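Local coordinates for protein dephospho-CoA kinase (Mycobacterium paratuberculosis, PDB 6N39) that probably phosphorylates the 3'-hydroxyl of dephospho-CoA with ATP to give coenzyme A, the last step of coenzyme A biosynthesis, at residues G16-G21 with A162-Q167; V138-E143 with D182-P187; A323-R328 with G347-Q352. All blocks are in the same frame, centred on the assembly; numbering follows the deposited sequence.

Contact 1. Residues G16-G21 with A162-Q167; sequences GGIGAG and ARIAAQ. With ACT (acetate ion), chain B.
The P-loop that follows strand 10-16, where ATP is predicted to bind at Gly19, Ala20 and Gly21, meets the end of helix 157-165 through Ile18 and Gln167. Ile18 N donates a nearly straight hydrogen bond to Gln167 OE1 (2.9 Å, 167° at the hydrogen), reaching a lone pair in the plane of the amide carbonyl. The same oxygen lies 3.3 Å from Gly17 CA, close against the loop backbone. The two branches of Ile18 go separate ways. CG2 packs on Ile164 CG1 at 3.7 Å, while CG1 runs anti to the backbone N (chi1 -175°) and carries CD1 over one face of the Arg163 guanidinium, off its centre and 3.6 Å from NH2 of that arginine. Behind this tip the loop makes a type II turn from Gly17 to Ala20, and Gly19 has the positive phi such a turn favours. An acetate ion, probably from the crystallisation liquor, offers one oxygen to Gly21 N (3.2 Å) and, weakly, to Gly19 N; Ser23 N also bonds the acetate. The acetate takes a place consistent with that of a nucleotide phosphate, bound by loop amides as in the Walker A motif of P-loop kinases.

Contact 2. Residues V138-E143 with D182-P187; sequences VYADVE and DNSGSP
Val138, near the end of strand 135-139, lies side by side with Asn183, its CG2 methyl 3.5 Å from Asn183 CB. At Tyr139 the two strands form a parallel bridge with Asp182, and as part of this bridge Tyr139 O takes the Asn183 N-H in a short, nearly linear hydrogen bond (2.7 Å, 170°). With CG set between the backbone N and the carbonyl carbon (chi1 68°), the Tyr139 ring folds over Asp182. Asp182 CA stands above one ring face in a CH-pi contact, 3.9 Å from the centroid, and the carboxylate plane is turned 23° from the ring. Trp180 also stacks with Tyr139. Ala140 brings CB to 3.6 Å from Asn183 O. Asp141 then donates its backbone N-H to Ser184 OG at 3.2 Å, with its carboxylate close beside that hydroxyl. Ser184 OG in turn gives its proton to the syn lone pair of Asp182 OD1 (2.7 Å), so one hydroxyl relays between the Asp141 backbone and the Asp182 carboxylate and is fixed in rotation. The Asn183 amide is used elsewhere, ND2 bonding Ala20 O in the predicted ATP-binding loop. From these neighbouring parallel strand ends the chains go on into different helices, 142-153 and 187-210, as in the alpha/beta core of P-loop kinases, where the nucleotide loop sits at the carboxyl ends of the parallel strands.

Contact 3. Residues A323-R328 with G347-Q352; sequences ALWHKR and GWPGQQ. With ACT (acetate ion), chain E.
In the UPF0157 (GrpB) region, the N-terminal turn of helix 349-363 packs against a 3-10 turn leading to edge strand 328-331, with Trp348, at the N-cap position, and Pro349 meeting Leu324 and Trp325. Leu324 CD2 lies over one face of the Trp348 indole, 3.7 Å from the centroid of the five-membered ring and 15° off its normal, and the two side chains cross at about a right angle. On the next residue pair the roles of ring and aliphatic group are exchanged: Pro349 sits over a face of the Trp325 indole, with CB 3.6 Å from CH2 of that ring. Leu324 CB touches Pro349 CD at 3.8 Å, joining the two halves of the packing. No direct hydrogen bond links the segments; instead a water donates to Leu324 O (2.7 Å) and accepts from Gly350 N (2.8 Å), thereby satisfying an amide of the first helical turn. Beyond the apolar patch, His326 ND1 and Arg328 NH1 bond one oxygen of an acetate, probably from the crystallisation liquor, and Arg328 NH2 holds the other at 2.7 Å in a nearly straight bond. Tyr316 meets Trp348 edge to face, and Tyr401 of helix 386-411 touches Pro349. CH-pi packing of this kind joins the first turn of helix 349-363, which follows strand 339-345, to the 3-10 turn before strand 328-331 of the same mixed sheet, within the UPF0157 domain, which is involved in proper folding of the full-length enzyme.

From the N terminus, strand 10-16 leads into the P-loop, which meets residues 162-167 in contact 1 and so closes a loop of 140 residues. Residues 138-143 lie within that loop, but their partners, 182-187, come after it, so contacts 1 and 2 cross along the chain. Their centres are about 12 Å apart and they touch, joining the nucleotide loop, helix 157-165 and the ends of strands 135-139 and 179-182 at one end of the kinase sheet. Contact 3 follows in series, closing a short loop that holds strands 328-331 and 339-345. It lies in the UPF0157 region, with its centre about 48 Å from each of the other two.

Contact 1. Residues G16-G21 with A162-Q167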
loop_
_atom_site.group_PDB
_atom_site.type_symbol
_atom_site.label_atom_id
_atom_site.label_comp_id
_atom_site.label_asym_id
_atom_site.label_seq_id
_atom_site.Cartn_x
_atom_site.Cartn_y
_atom_site.Cartn_z
ATOM N N GLY A 16 2.933 -10.814 11.465
ATOM C CA GLY A 16 1.975 -11.797 11.921
ATOM C C GLY A 16 2.134 -12.007 13.401
ATOM O O GLY A 16 3.187 -11.748 13.984
ATOM N N GLY A 17 1.053 -12.469 14.024
ATOM C CA GLY A 17 1.070 -12.663 15.453
ATOM C C GLY A 17 1.904 -13.860 15.863
ATOM O O GLY A 17 2.244 -14.727 15.062
ATOM N N ILE A 18 2.236 -13.899 17.155
ATOM C CA ILE A 18 3.099 -14.954 17.675
ATOM C C ILE A 18 2.459 -16.313 17.422
ATOM O O ILE A 18 1.256 -16.508 17.643
ATOM C CB ILE A 18 3.381 -14.704 19.168
ATOM C CG1 ILE A 18 4.381 -15.721 19.732
ATOM C CG2 ILE A 18 2.092 -14.723 19.988
ATOM C CD1 ILE A 18 4.778 -15.428 21.195
ATOM N N GLY A 19 3.258 -17.260 16.929
ATOM C CA GLY A 19 2.767 -18.594 16.653
ATOM C C GLY A 19 2.094 -18.774 15.305
ATOM O O GLY A 19 1.692 -19.899 14.976
ATOM N N ALA A 20 1.944 -17.710 14.519
ATOM C CA ALA A 20 1.270 -17.825 13.233
ATOM C C ALA A 20 2.182 -18.346 12.130
ATOM O O ALA A 20 1.678 -18.844 11.120
ATOM C CB ALA A 20 0.687 -16.470 12.806
ATOM N N GLY A 21 3.499 -18.213 12.282
ATOM C CA GLY A 21 4.431 -18.749 11.305
ATOM C C GLY A 21 5.244 -17.705 10.569
ATOM O O GLY A 21 5.682 -17.928 9.436
ATOM N N ALA A 162 -2.174 -15.178 26.982
ATOM C CA ALA A 162 -1.985 -13.776 27.346
ATOM C C ALA A 162 -1.074 -13.067 26.352
ATOM O O ALA A 162 -1.349 -11.933 25.939
ATOM C CB ALA A 162 -1.427 -13.670 28.765
ATOM N N ARG A 163 0.022 -13.721 25.963
ATOM C CA ARG A 163 0.937 -13.137 24.988
ATOM C C ARG A 163 0.238 -12.890 23.658
ATOM O O ARG A 163 0.491 -11.879 22.992
ATOM C CB ARG A 163 2.144 -14.056 24.796
ATOM C CG ARG A 163 3.138 -14.073 25.963
ATOM C CD ARG A 163 4.540 -13.822 25.439
ATOM N NE ARG A 163 4.511 -12.754 24.437
ATOM C CZ ARG A 163 5.466 -12.533 23.536
ATOM N NH1 ARG A 163 5.340 -11.536 22.669
ATOM N NH2 ARG A 163 6.540 -13.310 23.496
ATOM N N ILE A 164 -0.640 -13.813 23.257
ATOM C CA ILE A 164 -1.401 -13.660 22.020
ATOM C C ILE A 164 -2.367 -12.490 22.135
ATOM O O ILE A 164 -2.474 -11.660 21.224
ATOM C CB ILE A 164 -2.147 -14.967 21.694
ATOM C CG1 ILE A 164 -1.169 -16.040 21.200
ATOM C CG2 ILE A 164 -3.261 -14.711 20.678
ATOM C CD1 ILE A 164 -1.802 -17.408 20.976
ATOM N N ALA A 165 -3.084 -12.412 23.261
ATOM C CA ALA A 165 -4.087 -11.370 23.442
ATOM C C ALA A 165 -3.463 -9.982 23.509
ATOM O O ALA A 165 -4.121 -8.996 23.160
ATOM C CB ALA A 165 -4.902 -11.644 24.708
ATOM N N ALA A 166 -2.209 -9.879 23.956
ATOM C CA ALA A 166 -1.582 -8.572 24.117
ATOM C C ALA A 166 -1.159 -7.939 22.794
ATOM O O ALA A 166 -0.736 -6.780 22.799
ATOM C CB ALA A 166 -0.371 -8.681 25.040
ATOM N N GLN A 167 -1.250 -8.652 21.676
ATOM C CA GLN A 167 -0.866 -8.108 20.385
ATOM C C GLN A 167 -2.100 -7.601 19.643
ATOM O O GLN A 167 -3.219 -7.617 20.162
ATOM C CB GLN A 167 -0.135 -9.159 19.542
ATOM C CG GLN A 167 1.089 -9.789 20.188
ATOM C CD GLN A 167 1.788 -10.743 19.234
ATOM O OE1 GLN A 167 1.150 -11.597 18.616
ATOM N NE2 GLN A 167 3.095 -10.582 19.088
HETATM C C ACT B . 6.753 -17.371 14.135
HETATM O O ACT B . 5.566 -17.293 14.572
HETATM O OXT ACT B . 7.609 -16.443 14.016
HETATM C CH3 ACT B . 7.249 -18.803 13.670
#

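Contact 2. Residues V138-E143 with D182-P187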
loop_
_atom_site.group_PDB
_atom_site.type_symbol
_atom_site.label_atom_id
_atom_site.label_comp_id
_atom_site.label_asym_id
_atom_site.label_seq_id
_atom_site.Cartn_x
_atom_site.Cartn_y
_atom_site.Cartn_z
ATOM N N VAL A 138 0.822 -13.201 7.817
ATOM C CA VAL A 138 0.469 -14.604 7.976
ATOM C C VAL A 138 -0.411 -14.730 9.209
ATOM O O VAL A 138 -0.229 -13.997 10.191
ATOM C CB VAL A 138 1.727 -15.498 8.064
ATOM C CG1 VAL A 138 2.598 -15.133 9.257
ATOM C CG2 VAL A 138 1.336 -16.943 8.131
ATOM N N TYR A 139 -1.404 -15.613 9.144
ATOM C CA TYR A 139 -2.269 -15.858 10.290
ATOM C C TYR A 139 -2.574 -17.347 10.365
ATOM O O TYR A 139 -2.241 -18.117 9.462
ATOM C CB TYR A 139 -3.569 -15.036 10.217
ATOM C CG TYR A 139 -4.493 -15.468 9.099
ATOM C CD1 TYR A 139 -4.271 -15.041 7.801
ATOM C CD2 TYR A 139 -5.585 -16.312 9.345
ATOM C CE1 TYR A 139 -5.100 -15.432 6.765
ATOM C CE2 TYR A 139 -6.425 -16.712 8.315
ATOM C CZ TYR A 139 -6.175 -16.260 7.024
ATOM O OH TYR A 139 -6.993 -16.633 5.976
ATOM N N ALA A 140 -3.217 -17.748 11.460
ATOM C CA ALA A 140 -3.556 -19.143 11.695
ATOM C C ALA A 140 -4.641 -19.210 12.755
ATOM O O ALA A 140 -4.758 -18.308 13.593
ATOM C CB ALA A 140 -2.338 -19.959 12.145
ATOM N N ASP A 141 -5.425 -20.292 12.714
ATOM C CA ASP A 141 -6.451 -20.517 13.726
ATOM C C ASP A 141 -5.837 -20.443 15.116
ATOM O O ASP A 141 -4.723 -20.923 15.343
ATOM C CB ASP A 141 -7.128 -21.882 13.538
ATOM C CG ASP A 141 -7.721 -22.072 12.146
ATOM O OD1 ASP A 141 -7.779 -23.235 11.686
ATOM O OD2 ASP A 141 -8.121 -21.073 11.513
ATOM N N VAL A 142 -6.572 -19.837 16.052
ATOM C CA VAL A 142 -6.027 -19.641 17.390
ATOM C C VAL A 142 -5.668 -20.976 18.035
ATOM O O VAL A 142 -4.681 -21.068 18.779
ATOM C CB VAL A 142 -7.008 -18.833 18.263
ATOM C CG1 VAL A 142 -8.353 -19.544 18.376
ATOM C CG2 VAL A 142 -6.414 -18.597 19.641
ATOM N N GLU A 143 -6.436 -22.033 17.753
ATOM C CA GLU A 143 -6.114 -23.333 18.337
ATOM C C GLU A 143 -4.786 -23.851 17.798
ATOM O O GLU A 143 -3.991 -24.441 18.544
ATOM C CB GLU A 143 -7.241 -24.331 18.071
ATOM N N ASP A 182 -2.925 -17.723 5.004
ATOM C CA ASP A 182 -3.388 -18.638 6.039
ATOM C C ASP A 182 -2.362 -19.750 6.232
ATOM O O ASP A 182 -2.065 -20.499 5.296
ATOM C CB ASP A 182 -4.758 -19.209 5.662
ATOM C CG ASP A 182 -5.374 -20.078 6.768
ATOM O OD1 ASP A 182 -4.701 -20.396 7.771
ATOM O OD2 ASP A 182 -6.554 -20.453 6.628
ATOM N N ASN A 183 -1.818 -19.853 7.445
ATOM C CA ASN A 183 -0.858 -20.901 7.768
ATOM C C ASN A 183 -1.452 -21.851 8.801
ATOM O O ASN A 183 -0.807 -22.187 9.800
ATOM C CB ASN A 183 0.463 -20.299 8.270
ATOM C CG ASN A 183 1.528 -21.357 8.561
ATOM O OD1 ASN A 183 1.599 -22.383 7.885
ATOM N ND2 ASN A 183 2.340 -21.118 9.587
ATOM N N SER A 184 -2.687 -22.297 8.571
ATOM C CA SER A 184 -3.287 -23.285 9.461
ATOM C C SER A 184 -2.902 -24.715 9.112
ATOM O O SER A 184 -3.173 -25.615 9.912
ATOM C CB SER A 184 -4.814 -23.163 9.451
ATOM O OG SER A 184 -5.242 -21.913 9.961
ATOM N N GLY A 185 -2.285 -24.950 7.959
ATOM C CA GLY A 185 -1.994 -26.288 7.472
ATOM C C GLY A 185 -0.570 -26.730 7.731
ATOM O O GLY A 185 0.077 -26.302 8.693
ATOM N N SER A 186 -0.067 -27.592 6.851
ATOM C CA SER A 186 1.239 -28.204 7.021
ATOM C C SER A 186 2.343 -27.261 6.562
ATOM O O SER A 186 2.083 -26.281 5.865
ATOM C CB SER A 186 1.310 -29.505 6.226
ATOM O OG SER A 186 1.296 -29.236 4.825
ATOM N N PRO A 187 3.589 -27.531 6.954
ATOM C CA PRO A 187 4.714 -26.738 6.423
ATOM C C PRO A 187 4.863 -26.787 4.906
ATOM O O PRO A 187 5.153 -25.749 4.281
ATOM C CB PRO A 187 5.921 -27.364 7.134
ATOM C CG PRO A 187 5.358 -27.795 8.460
ATOM C CD PRO A 187 3.981 -28.318 8.139
#

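Contact 3. Residues A323-R328 with G347-Q352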
loop_
_atom_site.group_PDB
_atom_site.type_symbol
_atom_site.label_atom_id
_atom_site.label_comp_id
_atom_site.label_asym_id
_atom_site.label_seq_id
_atom_site.Cartn_x
_atom_site.Cartn_y
_atom_site.Cartn_z
ATOM N N ALA A 323 -4.487 24.608 -21.085
ATOM C CA ALA A 323 -3.425 24.209 -20.161
ATOM C C ALA A 323 -3.977 23.724 -18.827
ATOM O O ALA A 323 -3.334 22.916 -18.143
ATOM C CB ALA A 323 -2.454 25.368 -19.939
ATOM N N LEU A 324 -5.166 24.183 -18.440
ATOM C CA LEU A 324 -5.709 23.787 -17.140
ATOM C C LEU A 324 -6.207 22.353 -17.111
ATOM O O LEU A 324 -6.631 21.889 -16.035
ATOM C CB LEU A 324 -6.843 24.741 -16.735
ATOM C CG LEU A 324 -6.406 26.193 -16.529
ATOM C CD1 LEU A 324 -7.574 27.076 -16.113
ATOM C CD2 LEU A 324 -5.274 26.261 -15.497
ATOM N N TRP A 325 -6.196 21.640 -18.243
ATOM C CA TRP A 325 -6.579 20.235 -18.240
ATOM C C TRP A 325 -5.382 19.295 -18.118
ATOM O O TRP A 325 -5.569 18.073 -18.125
ATOM C CB TRP A 325 -7.400 19.896 -19.501
ATOM C CG TRP A 325 -8.775 20.507 -19.476
ATOM C CD1 TRP A 325 -9.189 21.640 -20.129
ATOM C CD2 TRP A 325 -9.908 20.030 -18.738
ATOM N NE1 TRP A 325 -10.510 21.884 -19.847
ATOM C CE2 TRP A 325 -10.971 20.922 -18.984
ATOM C CE3 TRP A 325 -10.115 18.945 -17.867
ATOM C CZ2 TRP A 325 -12.243 20.752 -18.415
ATOM C CZ3 TRP A 325 -11.380 18.774 -17.301
ATOM C CH2 TRP A 325 -12.426 19.680 -17.578
ATOM N N HIS A 326 -4.165 19.822 -17.969
ATOM C CA HIS A 326 -3.002 18.944 -17.871
ATOM C C HIS A 326 -2.953 18.253 -16.513
ATOM O O HIS A 326 -3.578 18.691 -15.540
ATOM C CB HIS A 326 -1.707 19.719 -18.107
ATOM C CG HIS A 326 -1.526 20.149 -19.527
ATOM N ND1 HIS A 326 -0.304 20.125 -20.160
ATOM C CD2 HIS A 326 -2.419 20.582 -20.449
ATOM C CE1 HIS A 326 -0.446 20.543 -21.405
ATOM N NE2 HIS A 326 -1.721 20.825 -21.607
ATOM N N LYS A 327 -2.209 17.144 -16.467
ATOM C CA LYS A 327 -2.079 16.306 -15.281
ATOM C C LYS A 327 -0.876 15.384 -15.458
ATOM O O LYS A 327 -0.189 15.402 -16.491
ATOM C CB LYS A 327 -3.362 15.489 -15.046
ATOM C CG LYS A 327 -3.591 14.383 -16.093
ATOM C CD LYS A 327 -4.795 13.490 -15.712
ATOM C CE LYS A 327 -4.842 12.203 -16.536
ATOM N NZ LYS A 327 -6.000 11.342 -16.137
ATOM N N ARG A 328 -0.620 14.574 -14.432
ATOM C CA ARG A 328 0.200 13.377 -14.598
ATOM C C ARG A 328 -0.629 12.170 -14.166
ATOM O O ARG A 328 -1.654 12.315 -13.495
ATOM C CB ARG A 328 1.523 13.449 -13.788
ATOM C CG ARG A 328 2.389 14.698 -14.045
ATOM C CD ARG A 328 3.010 14.752 -15.444
ATOM N NE ARG A 328 3.826 15.969 -15.656
ATOM C CZ ARG A 328 3.463 17.046 -16.365
ATOM N NH1 ARG A 328 2.277 17.109 -16.975
ATOM N NH2 ARG A 328 4.305 18.069 -16.495
ATOM N N GLY A 347 -7.638 23.027 -7.592
ATOM C CA GLY A 347 -8.541 23.997 -8.171
ATOM C C GLY A 347 -8.754 23.880 -9.676
ATOM O O GLY A 347 -9.739 24.415 -10.190
ATOM N N TRP A 348 -7.864 23.207 -10.401
ATOM C CA TRP A 348 -8.058 23.064 -11.842
ATOM C C TRP A 348 -9.287 22.198 -12.137
ATOM O O TRP A 348 -9.674 21.360 -11.319
ATOM C CB TRP A 348 -6.823 22.452 -12.490
ATOM C CG TRP A 348 -5.638 23.394 -12.551
ATOM C CD1 TRP A 348 -5.477 24.589 -11.878
ATOM C CD2 TRP A 348 -4.433 23.183 -13.291
ATOM N NE1 TRP A 348 -4.246 25.136 -12.180
ATOM C CE2 TRP A 348 -3.585 24.291 -13.039
ATOM C CE3 TRP A 348 -3.988 22.163 -14.146
ATOM C CZ2 TRP A 348 -2.322 24.415 -13.630
ATOM C CZ3 TRP A 348 -2.718 22.280 -14.725
ATOM C CH2 TRP A 348 -1.903 23.402 -14.462
ATOM N N PRO A 349 -9.895 22.362 -13.317
ATOM C CA PRO A 349 -11.179 21.678 -13.577
ATOM C C PRO A 349 -11.140 20.158 -13.442
ATOM O O PRO A 349 -12.103 19.577 -12.925
ATOM C CB PRO A 349 -11.532 22.109 -15.014
ATOM C CG PRO A 349 -10.255 22.684 -15.581
ATOM C CD PRO A 349 -9.495 23.245 -14.425
ATOM N N GLY A 350 -10.080 19.483 -13.900
ATOM C CA GLY A 350 -10.050 18.028 -13.755
ATOM C C GLY A 350 -9.952 17.584 -12.302
ATOM O O GLY A 350 -10.577 16.593 -11.890
ATOM N N GLN A 351 -9.165 18.318 -11.508
ATOM C CA GLN A 351 -9.066 18.075 -10.063
ATOM C C GLN A 351 -10.418 18.221 -9.371
ATOM O O GLN A 351 -10.771 17.432 -8.483
ATOM C CB GLN A 351 -8.038 19.052 -9.473
ATOM C CG GLN A 351 -7.643 18.816 -8.002
ATOM C CD GLN A 351 -8.558 19.550 -7.030
ATOM O OE1 GLN A 351 -9.181 20.555 -7.386
ATOM N NE2 GLN A 351 -8.629 19.061 -5.793
ATOM N N GLN A 352 -11.195 19.232 -9.758
ATOM C CA GLN A 352 -12.497 19.428 -9.121
ATOM C C GLN A 352 -13.490 18.363 -9.571
ATOM O O GLN A 352 -14.218 17.791 -8.751
ATOM C CB GLN A 352 -13.008 20.829 -9.449
ATOM C CG GLN A 352 -12.062 21.925 -8.968
ATOM C CD GLN A 352 -12.421 22.389 -7.586
ATOM O OE1 GLN A 352 -13.512 22.916 -7.381
ATOM N NE2 GLN A 352 -11.519 22.178 -6.614
HETATM C C ACT E . 2.842 20.284 -18.681
HETATM O O ACT E . 1.991 19.358 -18.875
HETATM O OXT ACT E . 3.872 20.279 -17.931
HETATM C CH3 ACT E . 2.567 21.635 -19.478
HETATM O O HOH W 1 -7.294 19.784 -14.411
#